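Hcp1 family type VI secretion system effector (Salmonella typhimurium, PDB 5XHH) probably forms the hexameric rings that stack into the inner tube of the type VI secretion system, as other Hcp proteins do. Local coordinates at residues A2-K8 and I83-A89; I25-W30 and L56-Y61. One frame throughout, in Å; residues are numbered along the deposited sequence.

Both contacts join antiparallel strands of the Hcp beta barrel, and each is part buried and part exposed. Contact 1 is a regular pairing inside one sheet, between strands 3-9 and 79-88. Contact 2 lies nearer the centre of the chain and is less regular: its segment 25-30 leaves the sheet of contact 1 and enters the sheet that holds strand 51-61. The two meet directly, since Ile25 and Val27 bond through their backbones to Leu7 and Ile5. Leu7 also packs on Phe58, and Met86 on Trp30. Contact 1 adds a salt bridge and a cation-pi pair toward the start of strand 3-9. Contact 2 relies on two backbone bonds, apolar packing and bridging waters.

Contact 1. Residues A2-K8 and I83-A89; sequences AYDIFLK and ILVMRKA
Asp4 and Arg87 face each other as a hydrogen-bonded pair of antiparallel strands, and their side chains form a salt bridge on the same face of the sheet. Arg87 comes side-on. Arg87 NE donates to Asp4 OD2 at 3.0 Å, on the anti lone pair of that oxygen. Arg87 NH2 reaches the same Asp4 OD2 at 3.2 Å, from above the carboxylate plane. The two planar groups stand 75° apart, yet OD2 sits in the guanidinium plane. Arg87 CG lies between the backbone N and the carbonyl carbon (chi1 79°), and the chain then runs extended to NE. This carries the guanidinium past Asp4 to Phe6. There Phe6 CE2 sits over the centre of one guanidinium face, 3.7 Å from Arg87 CZ, so the ring presents its edge to the cation.

Where strand 3-8 begins and strand 83-88 ends, Lys88 bends at chi2 (45°) and turns back over Tyr3. Lys88 CD lies over one face of the Tyr3 ring, 4.0 Å from its centroid, and NZ makes an off-centre cation-pi contact. The face away from Asp4 and Arg87 carries Ile5, Leu7, Leu84 and Met86 and is apolar. Ile5 CG2 meets Leu84 CD2 at 3.7 Å, and Ile5 CG1 lies beside Met86 CG. Leu7 CD1 touches Leu84 CB, and Met86 CE reaches Tyr3.

The backbone sets this register. Paired bonds link Asp4 with Arg87, Phe6 with Val85 and Lys8 with Ile83; Phe6 N to Val85 O is 2.9 Å. Further out, Asp18 makes a salt bridge to Arg87 NH2, and His21 stacks on Phe6. Trp30 packs against Ile5, Leu84 and Met86. The carboxylates of Asp4 and Asp18 would balance the charge of Arg87. The Phe6 edge and the two-nitrogen grip would limit rotation of its guanidinium.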
loop_
_atom_site.group_PDB
_atom_site.type_symbol
_atom_site.label_atom_id
_atom_site.label_comp_id
_atom_site.label_asym_id
_atom_site.label_seq_id
_atom_site.Cartn_x
_atom_site.Cartn_y
_atom_site.Cartn_z
ATOM N N ALA A 2 16.767 8.901 -2.166
ATOM C CA ALA A 2 17.126 9.048 -0.767
ATOM C C ALA A 2 16.220 8.269 0.187
ATOM O O ALA A 2 16.547 8.189 1.370
ATOM C CB ALA A 2 17.145 10.534 -0.404
ATOM N N TYR A 3 15.115 7.668 -0.275
ATOM C CA TYR A 3 14.247 6.894 0.615
ATOM C C TYR A 3 13.932 5.524 0.023
ATOM O O TYR A 3 13.622 5.407 -1.162
ATOM C CB TYR A 3 12.919 7.638 0.921
ATOM C CG TYR A 3 13.062 8.858 1.820
ATOM C CD1 TYR A 3 13.336 10.098 1.278
ATOM C CD2 TYR A 3 12.937 8.763 3.203
ATOM C CE1 TYR A 3 13.481 11.213 2.071
ATOM C CE2 TYR A 3 13.073 9.891 4.015
ATOM C CZ TYR A 3 13.344 11.118 3.433
ATOM O OH TYR A 3 13.494 12.270 4.185
ATOM N N ASP A 4 14.009 4.491 0.860
ATOM C CA ASP A 4 13.578 3.143 0.509
ATOM C C ASP A 4 12.161 2.923 1.016
ATOM O O ASP A 4 11.830 3.291 2.149
ATOM C CB ASP A 4 14.497 2.068 1.109
ATOM C CG ASP A 4 15.944 2.197 0.660
ATOM O OD1 ASP A 4 16.189 2.454 -0.535
ATOM O OD2 ASP A 4 16.842 2.039 1.511
ATOM N N ILE A 5 11.334 2.318 0.168
ATOM C CA ILE A 5 9.934 2.029 0.452
ATOM C C ILE A 5 9.685 0.580 0.065
ATOM O O ILE A 5 9.981 0.182 -1.067
ATOM C CB ILE A 5 8.981 2.960 -0.330
ATOM C CG1 ILE A 5 9.398 4.438 -0.175
ATOM C CG2 ILE A 5 7.548 2.766 0.139
ATOM C CD1 ILE A 5 8.724 5.398 -1.170
ATOM N N PHE A 6 9.137 -0.203 0.988
ATOM C CA PHE A 6 8.872 -1.614 0.758
ATOM C C PHE A 6 7.403 -1.904 1.016
ATOM O O PHE A 6 6.804 -1.347 1.945
ATOM C CB PHE A 6 9.749 -2.499 1.660
ATOM C CG PHE A 6 11.214 -2.270 1.468
ATOM C CD1 PHE A 6 11.867 -2.811 0.387
ATOM C CD2 PHE A 6 11.936 -1.489 2.363
ATOM C CE1 PHE A 6 13.221 -2.596 0.202
ATOM C CE2 PHE A 6 13.288 -1.267 2.186
ATOM C CZ PHE A 6 13.931 -1.830 1.107
ATOM N N LEU A 7 6.822 -2.764 0.184
ATOM C CA LEU A 7 5.442 -3.192 0.346
ATOM C C LEU A 7 5.407 -4.711 0.355
ATOM O O LEU A 7 5.741 -5.352 -0.643
ATOM C CB LEU A 7 4.538 -2.636 -0.751
ATOM C CG LEU A 7 3.067 -3.018 -0.586
ATOM C CD1 LEU A 7 2.556 -2.586 0.782
ATOM C CD2 LEU A 7 2.207 -2.410 -1.695
ATOM N N LYS A 8 5.015 -5.273 1.488
ATOM C CA LYS A 8 4.889 -6.706 1.675
ATOM C C LYS A 8 3.414 -7.061 1.537
ATOM O O LYS A 8 2.598 -6.660 2.368
ATOM C CB LYS A 8 5.430 -7.108 3.044
ATOM C CG LYS A 8 5.307 -8.603 3.338
ATOM C CD LYS A 8 5.387 -8.890 4.829
ATOM C CE LYS A 8 5.508 -10.390 5.081
ATOM N NZ LYS A 8 5.170 -10.735 6.474
ATOM N N ILE A 83 1.997 -4.688 4.358
ATOM C CA ILE A 83 2.786 -3.837 5.235
ATOM C C ILE A 83 3.626 -2.919 4.372
ATOM O O ILE A 83 4.423 -3.387 3.551
ATOM C CB ILE A 83 3.685 -4.647 6.180
ATOM C CG1 ILE A 83 2.845 -5.619 7.010
ATOM C CG2 ILE A 83 4.464 -3.697 7.065
ATOM C CD1 ILE A 83 3.671 -6.570 7.891
ATOM N N LEU A 84 3.455 -1.618 4.555
ATOM C CA LEU A 84 4.196 -0.611 3.820
ATOM C C LEU A 84 5.167 0.026 4.799
ATOM O O LEU A 84 4.752 0.538 5.838
ATOM C CB LEU A 84 3.244 0.420 3.207
ATOM C CG LEU A 84 3.772 1.374 2.132
ATOM C CD1 LEU A 84 2.639 2.254 1.596
ATOM C CD2 LEU A 84 4.882 2.254 2.673
ATOM N N VAL A 85 6.450 0.006 4.459
ATOM C CA VAL A 85 7.502 0.523 5.320
ATOM C C VAL A 85 8.319 1.546 4.538
ATOM O O VAL A 85 8.649 1.324 3.372
ATOM C CB VAL A 85 8.397 -0.619 5.834
ATOM C CG1 VAL A 85 9.735 -0.086 6.233
ATOM C CG2 VAL A 85 7.705 -1.363 6.999
ATOM N N MET A 86 8.641 2.665 5.181
ATOM C CA MET A 86 9.477 3.698 4.590
ATOM C C MET A 86 10.612 4.035 5.541
ATOM O O MET A 86 10.388 4.226 6.753
ATOM C CB MET A 86 8.649 4.945 4.269
ATOM C CG MET A 86 9.359 6.003 3.459
ATOM S SD MET A 86 8.127 7.104 2.716
ATOM C CE MET A 86 9.207 8.312 1.932
ATOM N N ARG A 87 11.820 4.134 4.975
ATOM C CA ARG A 87 13.020 4.472 5.727
ATOM C C ARG A 87 13.933 5.369 4.903
ATOM O O ARG A 87 13.922 5.339 3.672
ATOM C CB ARG A 87 13.804 3.216 6.130
ATOM C CG ARG A 87 14.636 2.655 5.000
ATOM C CD ARG A 87 15.277 1.308 5.327
ATOM N NE ARG A 87 16.011 0.797 4.167
ATOM C CZ ARG A 87 16.364 -0.473 3.999
ATOM N NH1 ARG A 87 16.056 -1.382 4.912
ATOM N NH2 ARG A 87 17.027 -0.834 2.912
ATOM N N LYS A 88 14.746 6.147 5.614
ATOM C CA LYS A 88 15.815 6.931 5.012
ATOM C C LYS A 88 16.895 5.999 4.486
ATOM O O LYS A 88 17.328 5.076 5.183
ATOM C CB LYS A 88 16.411 7.881 6.056
ATOM C CG LYS A 88 17.337 8.974 5.538
ATOM C CD LYS A 88 16.797 9.672 4.311
ATOM C CE LYS A 88 17.562 10.954 4.045
ATOM N NZ LYS A 88 17.038 11.670 2.864
ATOM N N ALA A 89 17.345 6.243 3.264
ATOM C CA ALA A 89 18.330 5.366 2.652
ATOM C C ALA A 89 19.754 5.697 3.098
ATOM O O ALA A 89 20.061 6.843 3.400
ATOM C CB ALA A 89 18.223 5.434 1.158
#

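Contact 2. Residues I25-W30 and L56-Y61; sequences IEVLSW and LDFDHY
Leu28 lies over Tyr61 where segment 25-30 crosses between the two sheets of the Hcp beta barrel. Leu28 N bonds to Asp59 O at 2.8 Å, and Asp59 N returns a bond to Ser29 O. From there the Leu28 side chain runs along strand 56-61. Leu28 CB rests 3.6 Å from Asp59 O. CG lies near both that oxygen and His60 CA. With CG anti to the carbonyl carbon (chi1 -60°) and chi2 at 162°, the methyls reach Tyr61. CD1 touches His60 C and Tyr61 N. Leu28 CD1 also sits over the centre of the Tyr61 ring in a CH-pi contact, 4.0 Å from its centroid. Leu28 CD2 is 3.5 Å from Tyr61 CE2.

Trp30 and Phe58 form a non-hydrogen-bonded pair whose CB atoms touch at 4.0 Å. Phe58 also receives Val27 CG2, with the two side chains at about a right angle. Ile25 CG2 packs against His60, whose NE2 bonds to Glu123 and ND1 to Asp63.

Asp59 makes a salt bridge to Arg122, and Ser29 OG bonds to Arg31. One water joins Ser29 OG to Asp59 OD2. Another water donates to Glu26 O and accepts from Tyr61 N, at 2.8 Å from that nitrogen.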
loop_
_atom_site.group_PDB
_atom_site.type_symbol
_atom_site.label_atom_id
_atom_site.label_comp_id
_atom_site.label_asym_id
_atom_site.label_seq_id
_atom_site.Cartn_x
_atom_site.Cartn_y
_atom_site.Cartn_z
ATOM N N ILE A 25 7.923 -5.848 -2.468
ATOM C CA ILE A 25 7.853 -4.939 -3.606
ATOM C C ILE A 25 8.556 -3.636 -3.261
ATOM O O ILE A 25 8.244 -2.999 -2.245
ATOM C CB ILE A 25 6.402 -4.656 -4.005
ATOM C CG1 ILE A 25 5.701 -5.929 -4.435
ATOM C CG2 ILE A 25 6.369 -3.623 -5.129
ATOM C CD1 ILE A 25 4.183 -5.791 -4.413
ATOM N N GLU A 26 9.466 -3.213 -4.131
ATOM C CA GLU A 26 10.115 -1.921 -3.976
ATOM C C GLU A 26 9.220 -0.854 -4.599
ATOM O O GLU A 26 8.876 -0.928 -5.783
ATOM C CB GLU A 26 11.503 -1.942 -4.614
ATOM C CG GLU A 26 12.476 -2.876 -3.878
ATOM C CD GLU A 26 13.896 -2.816 -4.411
ATOM O OE1 GLU A 26 14.131 -2.104 -5.406
ATOM O OE2 GLU A 26 14.781 -3.474 -3.828
ATOM N N VAL A 27 8.835 0.129 -3.798
ATOM C CA VAL A 27 7.807 1.085 -4.173
ATOM C C VAL A 27 8.461 2.394 -4.574
ATOM O O VAL A 27 9.305 2.921 -3.846
ATOM C CB VAL A 27 6.816 1.301 -3.019
ATOM C CG1 VAL A 27 5.964 2.553 -3.269
ATOM C CG2 VAL A 27 5.960 0.058 -2.832
ATOM N N LEU A 28 8.047 2.933 -5.717
ATOM C CA LEU A 28 8.533 4.233 -6.164
ATOM C C LEU A 28 7.825 5.386 -5.449
ATOM O O LEU A 28 8.475 6.359 -5.066
ATOM C CB LEU A 28 8.371 4.353 -7.680
ATOM C CG LEU A 28 9.140 3.273 -8.472
ATOM C CD1 LEU A 28 8.612 3.149 -9.872
ATOM C CD2 LEU A 28 10.660 3.567 -8.470
ATOM N N SER A 29 6.512 5.282 -5.238
ATOM C CA SER A 29 5.738 6.315 -4.557
ATOM C C SER A 29 4.384 5.731 -4.176
ATOM O O SER A 29 3.977 4.686 -4.685
ATOM C CB SER A 29 5.562 7.557 -5.435
ATOM O OG SER A 29 4.704 7.297 -6.519
ATOM N N TRP A 30 3.671 6.440 -3.302
ATOM C CA TRP A 30 2.430 5.920 -2.730
ATOM C C TRP A 30 1.649 7.081 -2.144
ATOM O O TRP A 30 2.224 8.103 -1.781
ATOM C CB TRP A 30 2.706 4.863 -1.650
ATOM C CG TRP A 30 3.494 5.418 -0.508
ATOM C CD1 TRP A 30 4.848 5.380 -0.347
ATOM C CD2 TRP A 30 2.973 6.121 0.629
ATOM N NE1 TRP A 30 5.204 6.014 0.811
ATOM C CE2 TRP A 30 4.072 6.490 1.428
ATOM C CE3 TRP A 30 1.682 6.483 1.040
ATOM C CZ2 TRP A 30 3.921 7.193 2.637
ATOM C CZ3 TRP A 30 1.532 7.197 2.246
ATOM C CH2 TRP A 30 2.645 7.533 3.025
ATOM N N LEU A 56 -5.224 2.617 -1.259
ATOM C CA LEU A 56 -3.792 2.832 -1.369
ATOM C C LEU A 56 -3.409 2.857 -2.846
ATOM O O LEU A 56 -3.616 1.870 -3.559
ATOM C CB LEU A 56 -3.035 1.725 -0.640
ATOM C CG LEU A 56 -1.518 1.788 -0.850
ATOM C CD1 LEU A 56 -0.901 3.069 -0.225
ATOM C CD2 LEU A 56 -0.867 0.551 -0.290
ATOM N N ASP A 57 -2.870 3.986 -3.311
ATOM C CA ASP A 57 -2.319 4.096 -4.659
ATOM C C ASP A 57 -0.799 4.006 -4.553
ATOM O O ASP A 57 -0.189 4.763 -3.797
ATOM C CB ASP A 57 -2.768 5.414 -5.309
ATOM C CG ASP A 57 -2.191 5.636 -6.728
ATOM O OD1 ASP A 57 -0.968 5.514 -6.938
ATOM O OD2 ASP A 57 -2.971 5.966 -7.640
ATOM N N PHE A 58 -0.181 3.083 -5.290
ATOM C CA PHE A 58 1.276 3.033 -5.296
ATOM C C PHE A 58 1.791 2.764 -6.703
ATOM O O PHE A 58 1.063 2.286 -7.572
ATOM C CB PHE A 58 1.833 2.008 -4.286
ATOM C CG PHE A 58 1.691 0.563 -4.692
ATOM C CD1 PHE A 58 2.695 -0.071 -5.409
ATOM C CD2 PHE A 58 0.599 -0.175 -4.300
ATOM C CE1 PHE A 58 2.578 -1.407 -5.778
ATOM C CE2 PHE A 58 0.479 -1.520 -4.651
ATOM C CZ PHE A 58 1.474 -2.132 -5.385
ATOM N N ASP A 59 3.063 3.093 -6.910
ATOM C CA ASP A 59 3.756 2.916 -8.187
ATOM C C ASP A 59 4.943 1.983 -7.968
ATOM O O ASP A 59 5.634 2.076 -6.941
ATOM C CB ASP A 59 4.242 4.282 -8.733
ATOM C CG ASP A 59 4.700 4.229 -10.199
ATOM O OD1 ASP A 59 4.422 3.247 -10.937
ATOM O OD2 ASP A 59 5.356 5.204 -10.620
ATOM N N HIS A 60 5.176 1.071 -8.907
ATOM C CA HIS A 60 6.417 0.314 -8.848
ATOM C C HIS A 60 6.866 0.015 -10.271
ATOM O O HIS A 60 6.091 0.147 -11.223
ATOM C CB HIS A 60 6.259 -0.979 -8.027
ATOM C CG HIS A 60 5.400 -2.017 -8.690
ATOM N ND1 HIS A 60 5.775 -3.341 -8.797
ATOM C CD2 HIS A 60 4.195 -1.919 -9.299
ATOM C CE1 HIS A 60 4.839 -4.010 -9.444
ATOM N NE2 HIS A 60 3.871 -3.170 -9.760
ATOM N N TYR A 61 8.134 -0.361 -10.418
ATOM C CA TYR A 61 8.571 -0.908 -11.696
ATOM C C TYR A 61 7.848 -2.221 -11.939
ATOM O O TYR A 61 7.542 -2.955 -10.998
ATOM C CB TYR A 61 10.089 -1.121 -11.717
ATOM C CG TYR A 61 10.865 0.169 -11.746
ATOM C CD1 TYR A 61 10.657 1.088 -12.757
ATOM C CD2 TYR A 61 11.802 0.465 -10.770
ATOM C CE1 TYR A 61 11.344 2.274 -12.791
ATOM C CE2 TYR A 61 12.511 1.665 -10.795
ATOM C CZ TYR A 61 12.267 2.560 -11.811
ATOM O OH TYR A 61 12.941 3.754 -11.877
HETATM O O HOH W 1 9.903 -0.631 -8.201
HETATM O O HOH W 2 5.955 7.462 -9.155
#